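Local coordinates for beta2-microglobulin (Anolis carolinensis, PDB 7CPO), which probably serves as the invariant light chain of an MHC class I molecule, pairing with the antigen-presenting heavy chain, at residues B[7-12]-B[23-28]; B[35-40]-B[64-69]; B[77-82]-B[90-95]. All coordinates share one frame; numbering follows the deposited sequence.

Overall arrangement
One immunoglobulin C1-set beta-sandwich holds all three contacts, and each illustrates a different part of its construction. Interactions 1 and 3 are antiparallel hairpins, one in each sheet, held by backbone hydrogen bonds; interaction 2 has none and joins the two sheets through apolar packing, including the aliphatic part of R64. Interaction 2 is buried in the core. Interaction 1 is also largely buried, its polar face being covered by the MHC class I heavy chain, whereas interaction 3 is only partly buried and keeps exposed residues on its outer strand. The C25–C80 disulfide ties interaction 1 to interaction 3, and I37 of interaction 2 packs against both cysteines.

Interaction 1 of 3, residues B[7-12]-B[23-28]; sequences VQVYFR and FHCYAE
Y10 and H24 face each other across the first hairpin of an immunoglobulin C1-set sandwich, where strand 6-11 runs antiparallel to strand 21-30. The backbone pairs Q8 with Y26 and Y10 with H24, each through two reciprocal hydrogen bonds. Y10 O is gripped twice: H24 N reaches it at 2.7 Å, nearly in line with the C=O bond, while H24 ND1 adds a weak bond of 3.4 Å from the edge of the imidazole. H24 O in turn accepts from Y10 N, the donor tilted 21° from the carbonyl plane.

With CG between its backbone N and carbonyl carbon (chi1 48°), the Y10 ring lies against H24, whose CB sits over one face, 3.6 Å from the ring centroid, in a CH-pi contact. The two rings are nearly parallel, at 7°, but slid so far apart that they barely overlap. The polar ends of this face are satisfied by the MHC class I heavy chain: Y10 OH bonds to P237 O, Q8 NE2 to L234 O and H24 NE2 to S239 N of that chain. Just past the strand, R12 forms salt bridges with D240 and E188 of that chain. The pairing thus presents a polar surface to the heavy chain.

V7, V9, F11, F23, C25 and A27 occupy the other face, toward the core. There the F11 and F23 rings meet obliquely, CE1 of F11 lying 3.7 Å from CB of F23. C25 SG, disulfide-bonded to C80, touches a methyl of each of two valines on the neighbouring strand, V7 CG1 at 3.8 Å and V9 CG1 at 4.0 Å.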
ATOM      1  N   VAL B   7      -0.210  -0.008  13.190  1.00 32.52           N
ATOM      2  CA  VAL B   7       0.544  -1.248  13.064  1.00 24.67           C
ATOM      3  C   VAL B   7      -0.376  -2.428  13.354  1.00 26.21           C
ATOM      4  O   VAL B   7      -1.339  -2.313  14.114  1.00 33.13           O
ATOM      5  CB  VAL B   7       1.770  -1.223  14.008  1.00 26.22           C
ATOM      6  CG1 VAL B   7       2.573  -2.550  13.967  1.00 30.42           C
ATOM      7  CG2 VAL B   7       2.654  -0.051  13.652  1.00 22.22           C
ATOM      8  N   GLN B   8      -0.088  -3.564  12.720  1.00 24.78           N
ATOM      9  CA  GLN B   8      -0.883  -4.770  12.881  1.00 23.68           C
ATOM     10  C   GLN B   8       0.014  -5.980  12.657  1.00 26.30           C
ATOM     11  O   GLN B   8       0.839  -5.985  11.742  1.00 28.16           O
ATOM     12  CB  GLN B   8      -2.062  -4.769  11.908  1.00 26.20           C
ATOM     13  CG  GLN B   8      -2.935  -5.989  11.931  1.00 28.26           C
ATOM     14  CD  GLN B   8      -4.367  -5.658  11.550  1.00 30.53           C
ATOM     15  OE1 GLN B   8      -5.093  -5.034  12.325  1.00 36.21           O
ATOM     16  NE2 GLN B   8      -4.777  -6.067  10.348  1.00 23.90           N
ATOM     17  N   VAL B   9      -0.138  -6.991  13.504  1.00 23.34           N
ATOM     18  CA  VAL B   9       0.628  -8.229  13.418  1.00 23.98           C
ATOM     19  C   VAL B   9      -0.336  -9.394  13.234  1.00 22.03           C
ATOM     20  O   VAL B   9      -1.441  -9.399  13.788  1.00 25.77           O
ATOM     21  CB  VAL B   9       1.505  -8.436  14.671  1.00 39.16           C
ATOM     22  CG1 VAL B   9       2.506  -7.294  14.810  1.00 30.07           C
ATOM     23  CG2 VAL B   9       0.637  -8.576  15.931  1.00 23.84           C
ATOM     24  N   TYR B  10       0.079 -10.386  12.445  1.00 24.62           N
ATOM     25  CA  TYR B  10      -0.818 -11.495  12.122  1.00 23.70           C
ATOM     26  C   TYR B  10      -0.015 -12.612  11.465  1.00 31.98           C
ATOM     27  O   TYR B  10       1.083 -12.382  10.945  1.00 29.43           O
ATOM     28  CB  TYR B  10      -1.959 -11.048  11.196  1.00 22.81           C
ATOM     29  CG  TYR B  10      -1.473 -10.226  10.012  1.00 26.05           C
ATOM     30  CD1 TYR B  10      -1.320 -10.802   8.754  1.00 22.81           C
ATOM     31  CD2 TYR B  10      -1.145  -8.879  10.162  1.00 24.62           C
ATOM     32  CE1 TYR B  10      -0.855 -10.051   7.673  1.00 28.03           C
ATOM     33  CE2 TYR B  10      -0.670  -8.129   9.100  1.00 30.21           C
ATOM     34  CZ  TYR B  10      -0.535  -8.714   7.855  1.00 25.31           C
ATOM     35  OH  TYR B  10      -0.077  -7.954   6.807  1.00 27.15           O
ATOM     36  N   PHE B  11      -0.580 -13.823  11.506  1.00 19.49           N
ATOM     37  CA  PHE B  11      -0.160 -14.976  10.729  1.00 20.17           C
ATOM     38  C   PHE B  11      -1.001 -15.077   9.467  1.00 30.57           C
ATOM     39  O   PHE B  11      -2.138 -14.603   9.419  1.00 37.77           O
ATOM     40  CB  PHE B  11      -0.342 -16.277  11.513  1.00 37.87           C
ATOM     41  CG  PHE B  11       0.672 -16.511  12.590  1.00 40.32           C
ATOM     42  CD1 PHE B  11       2.006 -16.236  12.383  1.00 30.65           C
ATOM     43  CD2 PHE B  11       0.279 -17.053  13.804  1.00 37.98           C
ATOM     44  CE1 PHE B  11       2.932 -16.474  13.376  1.00 43.38           C
ATOM     45  CE2 PHE B  11       1.192 -17.286  14.798  1.00 45.73           C
ATOM     46  CZ  PHE B  11       2.523 -16.996  14.589  1.00 45.30           C
ATOM     47  N   ARG B  12      -0.453 -15.755   8.452  1.00 32.26           N
ATOM     48  CA  ARG B  12      -1.240 -16.018   7.248  1.00 27.75           C
ATOM     49  C   ARG B  12      -2.400 -16.963   7.551  1.00 37.96           C
ATOM     50  O   ARG B  12      -3.524 -16.756   7.067  1.00 32.37           O
ATOM     51  CB  ARG B  12      -0.350 -16.584   6.135  1.00 22.97           C
ATOM     52  CG  ARG B  12      -1.116 -17.249   4.985  1.00 30.38           C
ATOM     53  CD  ARG B  12      -1.924 -16.225   4.186  1.00 28.22           C
ATOM     54  NE  ARG B  12      -2.625 -16.809   3.040  1.00 22.22           N
ATOM     55  CZ  ARG B  12      -3.830 -17.360   3.119  1.00 25.53           C
ATOM     56  NH1 ARG B  12      -4.449 -17.417   4.289  1.00 37.84           N
ATOM     57  NH2 ARG B  12      -4.416 -17.863   2.047  1.00 22.61           N
ATOM     58  N   PHE B  23       4.557 -15.074   9.557  1.00 25.06           N
ATOM     59  CA  PHE B  23       4.309 -14.018  10.520  1.00 27.68           C
ATOM     60  C   PHE B  23       4.523 -12.684   9.824  1.00 26.85           C
ATOM     61  O   PHE B  23       5.559 -12.486   9.187  1.00 28.78           O
ATOM     62  CB  PHE B  23       5.265 -14.166  11.706  1.00 30.74           C
ATOM     63  CG  PHE B  23       5.110 -13.108  12.758  1.00 31.97           C
ATOM     64  CD1 PHE B  23       3.876 -12.874  13.353  1.00 25.92           C
ATOM     65  CD2 PHE B  23       6.206 -12.369  13.172  1.00 22.81           C
ATOM     66  CE1 PHE B  23       3.740 -11.907  14.333  1.00 29.86           C
ATOM     67  CE2 PHE B  23       6.078 -11.397  14.151  1.00 30.10           C
ATOM     68  CZ  PHE B  23       4.842 -11.169  14.734  1.00 31.74           C
ATOM     69  N   HIS B  24       3.557 -11.775   9.948  1.00 24.85           N
ATOM     70  CA  HIS B  24       3.616 -10.469   9.302  1.00 27.41           C
ATOM     71  C   HIS B  24       3.549  -9.353  10.328  1.00 25.96           C
ATOM     72  O   HIS B  24       2.828  -9.451  11.321  1.00 30.03           O
ATOM     73  CB  HIS B  24       2.458 -10.246   8.320  1.00 23.79           C
ATOM     74  CG  HIS B  24       2.269 -11.343   7.320  1.00 30.72           C
ATOM     75  ND1 HIS B  24       1.678 -12.549   7.640  1.00 26.07           N
ATOM     76  CD2 HIS B  24       2.545 -11.396   5.991  1.00 22.94           C
ATOM     77  CE1 HIS B  24       1.616 -13.306   6.555  1.00 31.21           C
ATOM     78  NE2 HIS B  24       2.135 -12.631   5.541  1.00 28.14           N
ATOM     79  N   CYS B  25       4.269  -8.271  10.052  1.00 30.34           N
ATOM     80  CA  CYS B  25       4.074  -7.003  10.737  1.00 24.13           C
ATOM     81  C   CYS B  25       3.894  -5.906   9.690  1.00 27.01           C
ATOM     82  O   CYS B  25       4.716  -5.763   8.777  1.00 26.96           O
ATOM     83  CB  CYS B  25       5.240  -6.693  11.678  1.00 22.53           C
ATOM     84  SG  CYS B  25       5.043  -5.104  12.546  1.00 31.74           S
ATOM     85  N   TYR B  26       2.818  -5.136   9.819  1.00 28.22           N
ATOM     86  CA  TYR B  26       2.400  -4.192   8.790  1.00 22.84           C
ATOM     87  C   TYR B  26       2.162  -2.826   9.412  1.00 24.84           C
ATOM     88  O   TYR B  26       1.441  -2.706  10.407  1.00 31.01           O
ATOM     89  CB  TYR B  26       1.142  -4.690   8.084  1.00 22.84           C
ATOM     90  CG  TYR B  26       0.627  -3.757   7.026  1.00 31.31           C
ATOM     91  CD1 TYR B  26       1.350  -3.521   5.863  1.00 24.98           C
ATOM     92  CD2 TYR B  26      -0.589  -3.106   7.187  1.00 30.14           C
ATOM     93  CE1 TYR B  26       0.868  -2.660   4.889  1.00 25.48           C
ATOM     94  CE2 TYR B  26      -1.068  -2.247   6.227  1.00 24.83           C
ATOM     95  CZ  TYR B  26      -0.335  -2.024   5.080  1.00 26.24           C
ATOM     96  OH  TYR B  26      -0.815  -1.164   4.120  1.00 26.99           O
ATOM     97  N   ALA B  27       2.780  -1.807   8.834  1.00 20.15           N
ATOM     98  CA  ALA B  27       2.683  -0.439   9.305  1.00 23.01           C
ATOM     99  C   ALA B  27       2.167   0.427   8.173  1.00 26.62           C
ATOM    100  O   ALA B  27       2.550   0.243   7.016  1.00 30.88           O
ATOM    101  CB  ALA B  27       4.031   0.095   9.781  1.00 21.63           C
ATOM    102  N   GLU B  28       1.304   1.375   8.509  1.00 28.36           N
ATOM    103  CA  GLU B  28       0.728   2.246   7.505  1.00 26.97           C
ATOM    104  C   GLU B  28       0.392   3.573   8.165  1.00 27.66           C
ATOM    105  O   GLU B  28       0.463   3.715   9.387  1.00 32.45           O
ATOM    106  CB  GLU B  28      -0.499   1.595   6.844  1.00 31.26           C
ATOM    107  CG  GLU B  28      -1.752   1.490   7.713  1.00 28.02           C
ATOM    108  CD  GLU B  28      -2.990   1.165   6.886  1.00 33.43           C
ATOM    109  OE1 GLU B  28      -2.824   0.748   5.725  1.00 37.98           O
ATOM    110  OE2 GLU B  28      -4.128   1.313   7.381  1.00 42.23           O
TER

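Interaction 2 of 3, residues B[35-40]-B[64-69]; sequences INITLL and RLVYAK
I37 and L39 reach from strand 36-41 across the sandwich to V66 on strand 62-70, in a contact made of apolar packing with no hydrogen bond between the segments. The strand segments are aligned at 22°, with their axes 7.6 Å apart at closest approach, the two strands belonging to the two facing sheets. Along the first strand I37 and L39 are the inward residues that make the contact, while N36 and T38 face away.

I37 comes first and uses two branches. Its CG2, anti to the backbone N, meets V66 CG2 at 3.5 Å, while CD1, at the end of the other branch, reaches 3.8 Å from the aliphatic CG of R64. The side chains cross at a slant. Cutting I37 back to an alanine removes CG2 and the CG1–CD1 branch, which would probably leave R64 CG without its contact, V66 CG2 with only CB to touch, and a gap beside the disulfide. Beyond its CG the R64 chain bends at chi2 (80°) and chi3, and NH1 bonds to S52 O.

L39 follows, its two methyls spread along the facing strand. CD1 lies chiefly against V66 CG1, the side chains sliding past each other in opposite directions; CD2 reaches chiefly toward A68, 3.7 Å from its CB, and also lies 3.5 Å from the carbonyl carbon of Y67. V66 is consequently wedged, CG2 against I37 and CG1 against L39.

Around this centre, strand 21-30 contributes F23 beside L39 and C25 beside I37, strand 49-56 brings V49 against V66, and C80 of strand 78-83 touches I37.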
ATOM      1  N   ILE B  35      11.459   4.159   8.827  1.00 46.63           N
ATOM      2  CA  ILE B  35      10.835   3.361   9.871  1.00 38.57           C
ATOM      3  C   ILE B  35      11.612   2.057   9.984  1.00 47.76           C
ATOM      4  O   ILE B  35      12.098   1.516   8.986  1.00 48.69           O
ATOM      5  CB  ILE B  35       9.335   3.122   9.573  1.00 40.38           C
ATOM      6  CG1 ILE B  35       8.573   2.707  10.840  1.00 38.76           C
ATOM      7  CG2 ILE B  35       9.161   2.092   8.460  1.00 27.18           C
ATOM      8  CD1 ILE B  35       7.044   2.616  10.653  1.00 35.59           C
ATOM      9  N   ASN B  36      11.745   1.565  11.209  1.00 42.77           N
ATOM     10  CA  ASN B  36      12.425   0.304  11.441  1.00 44.16           C
ATOM     11  C   ASN B  36      11.461  -0.662  12.110  1.00 42.65           C
ATOM     12  O   ASN B  36      10.859  -0.341  13.139  1.00 42.23           O
ATOM     13  CB  ASN B  36      13.689   0.494  12.275  1.00 51.01           C
ATOM     14  CG  ASN B  36      14.484  -0.788  12.385  1.00 65.67           C
ATOM     15  OD1 ASN B  36      15.111  -1.221  11.415  1.00 60.72           O
ATOM     16  ND2 ASN B  36      14.455  -1.414  13.560  1.00 66.17           N
ATOM     17  N   ILE B  37      11.321  -1.844  11.514  1.00 41.70           N
ATOM     18  CA  ILE B  37      10.343  -2.843  11.908  1.00 36.12           C
ATOM     19  C   ILE B  37      11.085  -4.155  12.073  1.00 35.16           C
ATOM     20  O   ILE B  37      11.663  -4.663  11.108  1.00 31.11           O
ATOM     21  CB  ILE B  37       9.225  -2.981  10.866  1.00 26.15           C
ATOM     22  CG1 ILE B  37       8.444  -1.671  10.778  1.00 35.83           C
ATOM     23  CG2 ILE B  37       8.324  -4.139  11.221  1.00 26.59           C
ATOM     24  CD1 ILE B  37       7.855  -1.399   9.434  1.00 30.81           C
ATOM     25  N   THR B  38      11.073  -4.697  13.289  1.00 44.10           N
ATOM     26  CA  THR B  38      11.830  -5.895  13.628  1.00 29.99           C
ATOM     27  C   THR B  38      10.874  -6.962  14.136  1.00 33.89           C
ATOM     28  O   THR B  38      10.132  -6.727  15.095  1.00 37.53           O
ATOM     29  CB  THR B  38      12.898  -5.594  14.682  1.00 37.96           C
ATOM     30  OG1 THR B  38      13.816  -4.623  14.171  1.00 48.20           O
ATOM     31  CG2 THR B  38      13.663  -6.857  15.027  1.00 39.77           C
ATOM     32  N   LEU B  39      10.887  -8.124  13.481  1.00 33.26           N
ATOM     33  CA  LEU B  39      10.116  -9.277  13.926  1.00 37.12           C
ATOM     34  C   LEU B  39      10.831  -9.954  15.080  1.00 36.28           C
ATOM     35  O   LEU B  39      12.019 -10.274  14.976  1.00 43.10           O
ATOM     36  CB  LEU B  39       9.940 -10.283  12.794  1.00 38.44           C
ATOM     37  CG  LEU B  39       8.888  -9.991  11.741  1.00 35.15           C
ATOM     38  CD1 LEU B  39       8.812  -8.489  11.465  1.00 33.92           C
ATOM     39  CD2 LEU B  39       9.224 -10.794  10.499  1.00 34.40           C
ATOM     40  N   LEU B  40      10.104 -10.199  16.166  1.00 36.08           N
ATOM     41  CA  LEU B  40      10.668 -10.813  17.359  1.00 34.71           C
ATOM     42  C   LEU B  40       9.979 -12.136  17.646  1.00 36.51           C
ATOM     43  O   LEU B  40       8.752 -12.246  17.547  1.00 37.40           O
ATOM     44  CB  LEU B  40      10.539  -9.903  18.575  1.00 31.80           C
ATOM     45  CG  LEU B  40      11.167  -8.523  18.430  1.00 38.59           C
ATOM     46  CD1 LEU B  40      10.739  -7.633  19.588  1.00 33.31           C
ATOM     47  CD2 LEU B  40      12.680  -8.646  18.352  1.00 42.63           C
ATOM     48  N   ARG B  64       4.443  -0.316   4.746  1.00 40.93           N
ATOM     49  CA  ARG B  64       5.583  -1.225   4.762  1.00 26.14           C
ATOM     50  C   ARG B  64       5.167  -2.541   5.398  1.00 32.92           C
ATOM     51  O   ARG B  64       4.591  -2.553   6.494  1.00 28.60           O
ATOM     52  CB  ARG B  64       6.762  -0.617   5.528  1.00 29.44           C
ATOM     53  CG  ARG B  64       7.967  -1.549   5.672  1.00 40.79           C
ATOM     54  CD  ARG B  64       8.808  -1.559   4.407  1.00 46.57           C
ATOM     55  NE  ARG B  64       9.585  -0.332   4.276  1.00 53.54           N
ATOM     56  CZ  ARG B  64      10.364  -0.050   3.240  1.00 57.04           C
ATOM     57  NH1 ARG B  64      10.471  -0.911   2.237  1.00 58.83           N
ATOM     58  NH2 ARG B  64      11.044   1.088   3.214  1.00 58.41           N
ATOM     59  N   LEU B  65       5.477  -3.642   4.723  1.00 31.10           N
ATOM     60  CA  LEU B  65       5.175  -4.981   5.198  1.00 26.53           C
ATOM     61  C   LEU B  65       6.477  -5.725   5.463  1.00 33.19           C
ATOM     62  O   LEU B  65       7.428  -5.628   4.682  1.00 30.76           O
ATOM     63  CB  LEU B  65       4.325  -5.746   4.184  1.00 20.83           C
ATOM     64  CG  LEU B  65       4.020  -7.193   4.576  1.00 32.57           C
ATOM     65  CD1 LEU B  65       3.044  -7.278   5.770  1.00 20.04           C
ATOM     66  CD2 LEU B  65       3.487  -7.925   3.369  1.00 19.89           C
ATOM     67  N   VAL B  66       6.517  -6.451   6.581  1.00 34.37           N
ATOM     68  CA  VAL B  66       7.693  -7.179   7.040  1.00 22.75           C
ATOM     69  C   VAL B  66       7.230  -8.556   7.473  1.00 26.20           C
ATOM     70  O   VAL B  66       6.253  -8.676   8.221  1.00 30.80           O
ATOM     71  CB  VAL B  66       8.393  -6.454   8.204  1.00 31.86           C
ATOM     72  CG1 VAL B  66       9.652  -7.197   8.610  1.00 31.72           C
ATOM     73  CG2 VAL B  66       8.734  -5.005   7.809  1.00 32.28           C
ATOM     74  N   TYR B  67       7.902  -9.597   6.996  1.00 25.01           N
ATOM     75  CA  TYR B  67       7.391 -10.929   7.279  1.00 24.85           C
ATOM     76  C   TYR B  67       8.515 -11.956   7.234  1.00 30.52           C
ATOM     77  O   TYR B  67       9.620 -11.690   6.751  1.00 28.76           O
ATOM     78  CB  TYR B  67       6.256 -11.304   6.316  1.00 25.37           C
ATOM     79  CG  TYR B  67       6.662 -11.326   4.862  1.00 26.26           C
ATOM     80  CD1 TYR B  67       7.071 -12.504   4.251  1.00 30.96           C
ATOM     81  CD2 TYR B  67       6.633 -10.171   4.098  1.00 34.06           C
ATOM     82  CE1 TYR B  67       7.458 -12.527   2.914  1.00 33.77           C
ATOM     83  CE2 TYR B  67       7.012 -10.184   2.754  1.00 32.88           C
ATOM     84  CZ  TYR B  67       7.421 -11.365   2.171  1.00 43.10           C
ATOM     85  OH  TYR B  67       7.796 -11.374   0.842  1.00 45.73           O
ATOM     86  N   ALA B  68       8.209 -13.144   7.762  1.00 36.01           N
ATOM     87  CA  ALA B  68       9.163 -14.238   7.867  1.00 27.72           C
ATOM     88  C   ALA B  68       8.401 -15.535   8.053  1.00 23.48           C
ATOM     89  O   ALA B  68       7.361 -15.560   8.711  1.00 32.51           O
ATOM     90  CB  ALA B  68      10.141 -14.041   9.026  1.00 26.82           C
ATOM     91  N   LYS B  69       8.905 -16.597   7.438  1.00 34.87           N
ATOM     92  CA  LYS B  69       8.342 -17.917   7.654  1.00 39.33           C
ATOM     93  C   LYS B  69       8.709 -18.395   9.055  1.00 45.29           C
ATOM     94  O   LYS B  69       9.748 -18.025   9.611  1.00 37.11           O
ATOM     95  CB  LYS B  69       8.840 -18.901   6.594  1.00 36.26           C
ATOM     96  CG  LYS B  69       8.144 -18.774   5.230  1.00 39.32           C
ATOM     97  CD  LYS B  69       8.341 -20.027   4.360  1.00 49.88           C
ATOM     98  CE  LYS B  69       9.825 -20.284   4.039  1.00 62.59           C
ATOM     99  NZ  LYS B  69      10.188 -20.012   2.607  1.00 50.84           N
TER

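Interaction 3 of 3, residues B[77-82]-B[90-95]; sequences EFACKV and PMIYKL
C80 and Y93 form a hydrogen-bonded antiparallel pair in the last hairpin of the immunoglobulin sandwich, where strand 78-83 meets strand 91-94, an outermost strand of its sheet within this chain. Backbone bonds come first: C80 and Y93 exchange two, the one from Y93 N to C80 O measuring 2.8 Å. V82 and M91 exchange two more, both nearly straight at the hydrogen, V82 N to M91 O (178°) and M91 N to V82 O (174°). At the other end, past the C80–Y93 pair, L95 N donates to F78 O at 3.0 Å, extending the pairing.

Apolar contacts divide between the faces. Inward, where C80 also faces the core, V82 CG2 lies 4.1 Å from CE2 of Y93, the two side chains crossing, and CB of F78 meets CD2 of L95.

On the other face K81 stretches out beside P90, the two pointing the same way: CE comes within 3.7 Å of P90 CB, while nearer the backbone CG touches I92 CD1. I92 also packs the other way, its CG2 resting 4.1 Å from the CB of A79.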
ATOM      1  N   GLU B  77       6.471 -17.026  21.658  1.00 47.40           N
ATOM      2  CA  GLU B  77       5.735 -15.773  21.487  1.00 43.19           C
ATOM      3  C   GLU B  77       6.285 -14.942  20.329  1.00 48.58           C
ATOM      4  O   GLU B  77       7.502 -14.819  20.162  1.00 50.96           O
ATOM      5  CB  GLU B  77       5.788 -14.933  22.768  1.00 48.96           C
ATOM      6  CG  GLU B  77       4.659 -15.221  23.754  1.00 69.49           C
ATOM      7  CD  GLU B  77       5.104 -15.102  25.197  1.00 74.35           C
ATOM      8  OE1 GLU B  77       4.537 -15.819  26.054  1.00 73.50           O
ATOM      9  OE2 GLU B  77       6.022 -14.291  25.466  1.00 77.39           O
ATOM     10  N   PHE B  78       5.383 -14.331  19.561  1.00 47.03           N
ATOM     11  CA  PHE B  78       5.736 -13.537  18.392  1.00 32.80           C
ATOM     12  C   PHE B  78       5.302 -12.089  18.570  1.00 37.24           C
ATOM     13  O   PHE B  78       4.190 -11.814  19.036  1.00 41.50           O
ATOM     14  CB  PHE B  78       5.091 -14.115  17.143  1.00 34.62           C
ATOM     15  CG  PHE B  78       5.500 -15.523  16.864  1.00 42.26           C
ATOM     16  CD1 PHE B  78       6.682 -15.792  16.201  1.00 32.00           C
ATOM     17  CD2 PHE B  78       4.711 -16.583  17.288  1.00 43.66           C
ATOM     18  CE1 PHE B  78       7.064 -17.083  15.948  1.00 39.69           C
ATOM     19  CE2 PHE B  78       5.083 -17.881  17.032  1.00 36.77           C
ATOM     20  CZ  PHE B  78       6.264 -18.133  16.360  1.00 46.64           C
ATOM     21  N   ALA B  79       6.175 -11.167  18.172  1.00 32.08           N
ATOM     22  CA  ALA B  79       5.893  -9.752  18.341  1.00 36.33           C
ATOM     23  C   ALA B  79       6.666  -8.942  17.305  1.00 40.24           C
ATOM     24  O   ALA B  79       7.468  -9.473  16.528  1.00 31.91           O
ATOM     25  CB  ALA B  79       6.216  -9.289  19.767  1.00 28.84           C
ATOM     26  N   CYS B  80       6.404  -7.637  17.304  1.00 29.00           N
ATOM     27  CA  CYS B  80       6.951  -6.746  16.302  1.00 36.21           C
ATOM     28  C   CYS B  80       7.371  -5.454  16.987  1.00 33.95           C
ATOM     29  O   CYS B  80       6.587  -4.854  17.722  1.00 34.38           O
ATOM     30  CB  CYS B  80       5.921  -6.477  15.190  1.00 35.77           C
ATOM     31  SG  CYS B  80       6.395  -5.133  14.082  1.00 60.44           S
ATOM     32  N   LYS B  81       8.605  -5.035  16.755  1.00 32.73           N
ATOM     33  CA  LYS B  81       9.140  -3.813  17.332  1.00 32.97           C
ATOM     34  C   LYS B  81       9.212  -2.750  16.243  1.00 39.04           C
ATOM     35  O   LYS B  81       9.947  -2.909  15.260  1.00 39.90           O
ATOM     36  CB  LYS B  81      10.517  -4.073  17.941  1.00 39.61           C
ATOM     37  CG  LYS B  81      11.163  -2.886  18.633  1.00 41.37           C
ATOM     38  CD  LYS B  81      12.592  -3.251  19.031  1.00 42.92           C
ATOM     39  CE  LYS B  81      13.473  -2.025  19.213  1.00 56.81           C
ATOM     40  NZ  LYS B  81      14.874  -2.405  19.591  1.00 45.39           N
ATOM     41  N   VAL B  82       8.458  -1.667  16.424  1.00 47.49           N
ATOM     42  CA  VAL B  82       8.384  -0.561  15.472  1.00 47.42           C
ATOM     43  C   VAL B  82       9.060   0.659  16.088  1.00 42.45           C
ATOM     44  O   VAL B  82       8.691   1.090  17.187  1.00 39.75           O
ATOM     45  CB  VAL B  82       6.926  -0.234  15.106  1.00 44.07           C
ATOM     46  CG1 VAL B  82       6.864   0.995  14.189  1.00 39.23           C
ATOM     47  CG2 VAL B  82       6.240  -1.445  14.479  1.00 34.51           C
ATOM     48  N   PRO B  90      10.641   2.771  21.458  1.00 52.12           N
ATOM     49  CA  PRO B  90      10.170   1.712  20.553  1.00 51.33           C
ATOM     50  C   PRO B  90       8.905   1.048  21.083  1.00 51.05           C
ATOM     51  O   PRO B  90       8.761   0.811  22.281  1.00 58.62           O
ATOM     52  CB  PRO B  90      11.359   0.744  20.491  1.00 47.72           C
ATOM     53  CG  PRO B  90      12.555   1.612  20.774  1.00 51.04           C
ATOM     54  CD  PRO B  90      12.081   2.657  21.755  1.00 52.49           C
ATOM     55  N   MET B  91       7.983   0.746  20.175  1.00 54.63           N
ATOM     56  CA  MET B  91       6.694   0.169  20.529  1.00 48.58           C
ATOM     57  C   MET B  91       6.615  -1.280  20.069  1.00 43.48           C
ATOM     58  O   MET B  91       6.847  -1.573  18.892  1.00 43.97           O
ATOM     59  CB  MET B  91       5.555   0.965  19.906  1.00 57.71           C
ATOM     60  CG  MET B  91       4.272   0.845  20.663  1.00 57.72           C
ATOM     61  SD  MET B  91       3.443   2.432  20.813  1.00 77.76           S
ATOM     62  CE  MET B  91       4.432   3.321  22.011  1.00 59.68           C
ATOM     63  N   ILE B  92       6.276  -2.179  20.992  1.00 40.68           N
ATOM     64  CA  ILE B  92       6.192  -3.604  20.703  1.00 38.20           C
ATOM     65  C   ILE B  92       4.726  -3.966  20.552  1.00 37.54           C
ATOM     66  O   ILE B  92       3.894  -3.573  21.377  1.00 40.67           O
ATOM     67  CB  ILE B  92       6.867  -4.445  21.802  1.00 43.17           C
ATOM     68  CG1 ILE B  92       8.354  -4.627  21.488  1.00 43.66           C
ATOM     69  CG2 ILE B  92       6.218  -5.820  21.895  1.00 32.17           C
ATOM     70  CD1 ILE B  92       9.182  -3.363  21.699  1.00 48.63           C
ATOM     71  N   TYR B  93       4.412  -4.691  19.482  1.00 39.53           N
ATOM     72  CA  TYR B  93       3.070  -5.174  19.184  1.00 29.79           C
ATOM     73  C   TYR B  93       3.120  -6.686  19.284  1.00 42.14           C
ATOM     74  O   TYR B  93       3.778  -7.338  18.463  1.00 39.04           O
ATOM     75  CB  TYR B  93       2.614  -4.736  17.794  1.00 31.55           C
ATOM     76  CG  TYR B  93       2.465  -3.248  17.675  1.00 33.54           C
ATOM     77  CD1 TYR B  93       1.211  -2.657  17.736  1.00 25.77           C
ATOM     78  CD2 TYR B  93       3.580  -2.427  17.522  1.00 27.58           C
ATOM     79  CE1 TYR B  93       1.062  -1.282  17.638  1.00 30.25           C
ATOM     80  CE2 TYR B  93       3.447  -1.045  17.428  1.00 38.09           C
ATOM     81  CZ  TYR B  93       2.182  -0.480  17.488  1.00 38.28           C
ATOM     82  OH  TYR B  93       2.033   0.887  17.397  1.00 45.74           O
ATOM     83  N   LYS B  94       2.447  -7.234  20.297  1.00 39.76           N
ATOM     84  CA  LYS B  94       2.427  -8.668  20.535  1.00 38.35           C
ATOM     85  C   LYS B  94       1.292  -9.298  19.744  1.00 36.65           C
ATOM     86  O   LYS B  94       0.217  -8.716  19.580  1.00 32.05           O
ATOM     87  CB  LYS B  94       2.258  -8.986  22.033  1.00 47.10           C
ATOM     88  CG  LYS B  94       3.123  -8.160  23.019  1.00 43.78           C
ATOM     89  CD  LYS B  94       4.041  -9.030  23.900  1.00 51.61           C
ATOM     90  CE  LYS B  94       5.055  -8.189  24.713  1.00 54.61           C
ATOM     91  NZ  LYS B  94       6.497  -8.440  24.316  1.00 60.71           N
ATOM     92  N   LEU B  95       1.532 -10.503  19.255  1.00 36.89           N
ATOM     93  CA  LEU B  95       0.516 -11.252  18.535  1.00 37.49           C
ATOM     94  C   LEU B  95      -0.134 -12.236  19.495  1.00 51.77           C
ATOM     95  O   LEU B  95       0.566 -12.989  20.181  1.00 52.09           O
ATOM     96  CB  LEU B  95       1.142 -11.991  17.353  1.00 40.37           C
ATOM     97  CG  LEU B  95       0.329 -13.123  16.737  1.00 31.99           C
ATOM     98  CD1 LEU B  95      -0.743 -12.540  15.845  1.00 37.72           C
ATOM     99  CD2 LEU B  95       1.244 -14.027  15.947  1.00 48.77           C
TER